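Side-chain contacts in farnesyl pyrophosphate synthase (PDB 3ZOU), which probably catalyses the condensation of geranyl diphosphate with isopentenyl diphosphate to give farnesyl diphosphate, a fifteen-carbon isoprenoid precursor: residues A8-R13 with R48-Y53; A55-A58 with A62-R65. One frame throughout, in Å; residues are numbered along the deposited sequence.

From the N terminus, helix 3-19 comes first, and contact 1 lays it across helix 47-58, closing a loop of 34 residues that includes helix 30-40. The chain then runs on to the end of helix 47-58, and contact 2 closes a much tighter turn, in which residues 62-65 fold back on 55-58 before helix 67-85 begins. The two closures therefore follow in series, neither nesting nor crossing. Their centres are about 10 Å apart, both use helix 47-58, and they touch where Y53 CD1 packs 3.3 Å from P63 O. Together they join the N-terminal helix, helix 47-58 and the connection to helix 67-85 in the predominantly helical prenyl synthase fold.

Contact 1: residues A8-R13 with R48-Y53; sequences ARCQAR and RPLLAY
L50 meets C10 where helices 3-19 and 47-58 cross steeply, their local axes 8.9 Å apart at an angle of 103°. The sulfur comes up against the L50 backbone, with C10 SG 3.9 Å from L50 CA, and lies a little farther, 4.3 Å, from the branch atom L50 CG. L50 also borders the pocket holding the bound benzoxazolone propanoic acid. One turn later, Y53 has CG anti to its carbonyl carbon, which sends the ring toward helix 3-19. C10 SG comes within 3.6 Å of Y53 CD2. It lies 4.8 Å from the Y53 ring centroid, 63° off the normal, an oblique sulfur-aromatic contact. Farther out, the extended R13 chain passes the phenol end: R13 CG is 3.6 Å from Y53 OH, and R13 CD lies 3.8 Å from Y53 CZ. The guanidinium stands nearly perpendicular to the ring, at 89°, with the phenol oxygen at its edge. Packing between the segments thus runs from the C10 sulfur to the R13 methylenes. D67, at the start of helix 67-85, is shared by the two polar ends: its OD1 is hydrogen-bonded to Y53 OH and forms a salt bridge with R13 NE. The arginine would partly offset its charge, and the phenol bond would stabilise it further.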
loop_
_atom_site.group_PDB
_atom_site.type_symbol
_atom_site.label_atom_id
_atom_site.label_comp_id
_atom_site.label_asym_id
_atom_site.label_seq_id
_atom_site.Cartn_x
_atom_site.Cartn_y
_atom_site.Cartn_z
ATOM N N ALA A 8 -18.292 -21.148 2.472
ATOM C CA ALA A 8 -18.098 -21.566 1.071
ATOM C C ALA A 8 -18.652 -20.567 0.074
ATOM O O ALA A 8 -18.020 -20.321 -0.950
ATOM C CB ALA A 8 -18.672 -22.958 0.840
ATOM N N ARG A 9 -19.824 -19.992 0.338
ATOM C CA ARG A 9 -20.424 -18.974 -0.529
ATOM C C ARG A 9 -19.567 -17.690 -0.599
ATOM O O ARG A 9 -19.340 -17.114 -1.692
ATOM C CB ARG A 9 -21.831 -18.582 -0.086
ATOM C CG ARG A 9 -22.917 -19.566 -0.479
ATOM C CD ARG A 9 -24.314 -18.889 -0.536
ATOM N NE ARG A 9 -24.571 -17.871 0.504
ATOM C CZ ARG A 9 -25.340 -18.017 1.601
ATOM N NH1 ARG A 9 -25.976 -19.163 1.879
ATOM N NH2 ARG A 9 -25.483 -16.990 2.438
ATOM N N CYS A 10 -19.081 -17.243 0.565
ATOM C CA CYS A 10 -18.245 -16.050 0.550
ATOM C C CYS A 10 -16.939 -16.338 -0.169
ATOM O O CYS A 10 -16.437 -15.437 -0.901
ATOM C CB CYS A 10 -17.962 -15.618 1.981
ATOM S SG CYS A 10 -19.400 -14.966 2.851
ATOM N N GLN A 11 -16.368 -17.521 0.041
ATOM C CA GLN A 11 -15.105 -17.916 -0.608
ATOM C C GLN A 11 -15.294 -17.898 -2.131
ATOM O O GLN A 11 -14.514 -17.298 -2.862
ATOM C CB GLN A 11 -14.663 -19.315 -0.116
ATOM C CG GLN A 11 -13.345 -19.801 -0.651
ATOM C CD GLN A 11 -13.114 -21.205 -0.111
ATOM O OE1 GLN A 11 -13.922 -22.085 -0.377
ATOM N NE2 GLN A 11 -12.092 -21.408 0.679
ATOM N N ALA A 12 -16.356 -18.530 -2.620
ATOM C CA ALA A 12 -16.546 -18.576 -4.062
ATOM C C ALA A 12 -16.693 -17.187 -4.652
ATOM O O ALA A 12 -16.177 -16.912 -5.730
ATOM C CB ALA A 12 -17.751 -19.447 -4.406
ATOM N N ARG A 13 -17.450 -16.330 -3.995
ATOM C CA ARG A 13 -17.744 -14.996 -4.485
ATOM C C ARG A 13 -16.476 -14.149 -4.549
ATOM O O ARG A 13 -16.147 -13.541 -5.567
ATOM C CB ARG A 13 -18.750 -14.360 -3.587
ATOM C CG ARG A 13 -19.293 -13.090 -4.191
ATOM C CD ARG A 13 -20.440 -12.381 -3.511
ATOM N NE ARG A 13 -20.712 -11.270 -4.415
ATOM C CZ ARG A 13 -21.544 -11.237 -5.463
ATOM N NH1 ARG A 13 -22.355 -12.254 -5.752
ATOM N NH2 ARG A 13 -21.590 -10.136 -6.223
ATOM N N ARG A 48 -11.603 -13.084 6.232
ATOM C CA ARG A 48 -11.756 -11.665 6.203
ATOM C C ARG A 48 -12.784 -11.155 5.195
ATOM O O ARG A 48 -13.683 -10.401 5.600
ATOM C CB ARG A 48 -10.353 -11.036 6.040
ATOM C CG ARG A 48 -9.496 -11.206 7.296
ATOM C CD ARG A 48 -8.029 -11.034 6.998
ATOM N NE ARG A 48 -7.244 -11.426 8.179
ATOM C CZ ARG A 48 -6.985 -12.686 8.484
ATOM N NH1 ARG A 48 -7.397 -13.701 7.712
ATOM N NH2 ARG A 48 -6.321 -12.973 9.575
ATOM N N PRO A 49 -12.884 -11.801 4.025
ATOM C CA PRO A 49 -14.059 -11.586 3.167
ATOM C C PRO A 49 -15.399 -11.971 3.838
ATOM O O PRO A 49 -16.334 -11.199 3.733
ATOM C CB PRO A 49 -13.757 -12.419 1.979
ATOM C CG PRO A 49 -12.233 -12.241 1.819
ATOM C CD PRO A 49 -11.742 -12.307 3.230
ATOM N N LEU A 50 -15.389 -13.118 4.488
ATOM C CA LEU A 50 -16.617 -13.635 5.204
ATOM C C LEU A 50 -17.099 -12.525 6.130
ATOM O O LEU A 50 -18.263 -12.160 6.228
ATOM C CB LEU A 50 -16.256 -14.886 5.958
ATOM C CG LEU A 50 -17.426 -15.737 6.565
ATOM C CD1 LEU A 50 -16.906 -17.093 6.945
ATOM C CD2 LEU A 50 -17.987 -15.024 7.741
ATOM N N LEU A 51 -16.154 -11.964 6.901
ATOM C CA LEU A 51 -16.457 -10.944 7.859
ATOM C C LEU A 51 -17.058 -9.716 7.191
ATOM O O LEU A 51 -17.962 -9.079 7.734
ATOM C CB LEU A 51 -15.217 -10.584 8.695
ATOM C CG LEU A 51 -14.837 -11.621 9.767
ATOM C CD1 LEU A 51 -13.430 -11.417 10.301
ATOM C CD2 LEU A 51 -15.856 -11.641 10.898
ATOM N N ALA A 52 -16.432 -9.258 6.093
ATOM C CA ALA A 52 -16.958 -8.069 5.361
ATOM C C ALA A 52 -18.384 -8.342 4.870
ATOM O O ALA A 52 -19.238 -7.510 5.066
ATOM C CB ALA A 52 -16.028 -7.709 4.213
ATOM N N TYR A 53 -18.599 -9.460 4.235
ATOM C CA TYR A 53 -19.970 -9.774 3.742
ATOM C C TYR A 53 -20.912 -9.855 4.932
ATOM O O TYR A 53 -22.023 -9.321 4.881
ATOM C CB TYR A 53 -19.979 -11.111 3.000
ATOM C CG TYR A 53 -19.297 -11.014 1.656
ATOM C CD1 TYR A 53 -19.681 -10.084 0.700
ATOM C CD2 TYR A 53 -18.293 -11.900 1.292
ATOM C CE1 TYR A 53 -19.089 -10.029 -0.538
ATOM C CE2 TYR A 53 -17.644 -11.808 0.063
ATOM C CZ TYR A 53 -18.090 -10.899 -0.873
ATOM O OH TYR A 53 -17.458 -10.786 -2.130
#

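Contact 2: residues A55-A58 with A62-R65; sequences ACEA and APQR
With SG anti to the backbone N of C56 (chi1 -180°), the thiol reaches from the last turn of helix 47-58 to the returning chain, while E57 carries CG anti to its carbonyl carbon (chi1 -63°) and extends past P63. C56 SG lies 3.6 Å from A62 O and 4.2 Å from R65 CB, so the sulfur lies against the 62-65 turn. That turn is closed by its own backbone bond, R65 N to A62 O, at 3.1 Å, so the carbonyl beside the sulfur is also the acceptor of this bond. Nearby, the E57 side chain crosses the proline ring at a slant: E57 CG is 4.1 Å from P63 CD, and E57 OE2 lies 3.8 Å from P63 CB. E57 OE2 finds its polar partner in Y6 of helix 3-19, to whose hydroxyl it is hydrogen-bonded. R65, in turn, gives NE to the carbonyl of A196, at the end of helix 171-196. Cohesion across the turn is therefore van der Waals packing, the thiol against the A62 carbonyl and R65 CB, and the E57 chain with its carboxylate oxygen against the proline ring, whereas the bonds of E57 OE2 to Y6 and R65 NE to A196 tie this chain reversal to two other helices.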
loop_
_atom_site.group_PDB
_atom_site.type_symbol
_atom_site.label_atom_id
_atom_site.label_comp_id
_atom_site.label_asym_id
_atom_site.label_seq_id
_atom_site.Cartn_x
_atom_site.Cartn_y
_atom_site.Cartn_z
ATOM N N ALA A 55 -20.732 -8.590 8.006
ATOM C CA ALA A 55 -21.018 -7.325 8.625
ATOM C C ALA A 55 -21.982 -6.473 7.757
ATOM O O ALA A 55 -22.833 -5.753 8.310
ATOM C CB ALA A 55 -19.694 -6.557 8.898
ATOM N N CYS A 56 -21.779 -6.492 6.459
ATOM C CA CYS A 56 -22.623 -5.766 5.544
ATOM C C CYS A 56 -24.071 -6.320 5.724
ATOM O O CYS A 56 -24.987 -5.498 5.947
ATOM C CB CYS A 56 -22.129 -5.966 4.152
ATOM S SG CYS A 56 -23.080 -5.110 2.886
ATOM N N GLU A 57 -24.244 -7.634 5.722
ATOM C CA GLU A 57 -25.605 -8.263 5.911
ATOM C C GLU A 57 -26.180 -7.977 7.281
ATOM O O GLU A 57 -27.418 -7.769 7.431
ATOM C CB GLU A 57 -25.589 -9.752 5.643
ATOM C CG GLU A 57 -25.232 -10.144 4.248
ATOM C CD GLU A 57 -25.282 -11.705 4.108
ATOM O OE1 GLU A 57 -26.134 -12.368 4.717
ATOM O OE2 GLU A 57 -24.424 -12.296 3.464
ATOM N N ALA A 58 -25.339 -7.918 8.296
ATOM C CA ALA A 58 -25.762 -7.667 9.661
ATOM C C ALA A 58 -26.494 -6.361 9.758
ATOM O O ALA A 58 -27.378 -6.187 10.620
ATOM C CB ALA A 58 -24.583 -7.675 10.638
ATOM N N ALA A 62 -27.208 -5.611 1.001
ATOM C CA ALA A 62 -27.030 -6.746 0.117
ATOM C C ALA A 62 -25.507 -7.049 0.062
ATOM O O ALA A 62 -24.734 -6.121 -0.099
ATOM C CB ALA A 62 -27.549 -6.419 -1.275
ATOM N N PRO A 63 -25.107 -8.324 0.186
ATOM C CA PRO A 63 -23.652 -8.660 0.269
ATOM C C PRO A 63 -22.793 -8.205 -0.884
ATOM O O PRO A 63 -21.630 -7.860 -0.678
ATOM C CB PRO A 63 -23.636 -10.185 0.385
ATOM C CG PRO A 63 -24.995 -10.644 -0.107
ATOM C CD PRO A 63 -25.945 -9.536 0.237
ATOM N N GLN A 64 -23.324 -8.172 -2.093
ATOM C CA GLN A 64 -22.566 -7.684 -3.218
ATOM C C GLN A 64 -21.995 -6.247 -3.029
ATOM O O GLN A 64 -20.979 -5.943 -3.613
ATOM C CB GLN A 64 -23.334 -7.844 -4.541
ATOM C CG GLN A 64 -24.664 -7.131 -4.622
ATOM C CD GLN A 64 -25.852 -8.023 -4.196
ATOM O OE1 GLN A 64 -25.734 -8.960 -3.382
ATOM N NE2 GLN A 64 -27.011 -7.729 -4.775
ATOM N N ARG A 65 -22.607 -5.412 -2.191
ATOM C CA ARG A 65 -22.148 -4.094 -1.903
ATOM C C ARG A 65 -20.735 -4.172 -1.302
ATOM O O ARG A 65 -19.971 -3.200 -1.412
ATOM C CB ARG A 65 -23.025 -3.348 -0.923
ATOM C CG ARG A 65 -24.460 -3.138 -1.483
ATOM C CD ARG A 65 -25.376 -2.557 -0.441
ATOM N NE ARG A 65 -24.924 -1.254 -0.006
ATOM C CZ ARG A 65 -25.222 -0.069 -0.557
ATOM N NH1 ARG A 65 -26.111 0.004 -1.569
ATOM N NH2 ARG A 65 -24.741 1.060 -0.043
#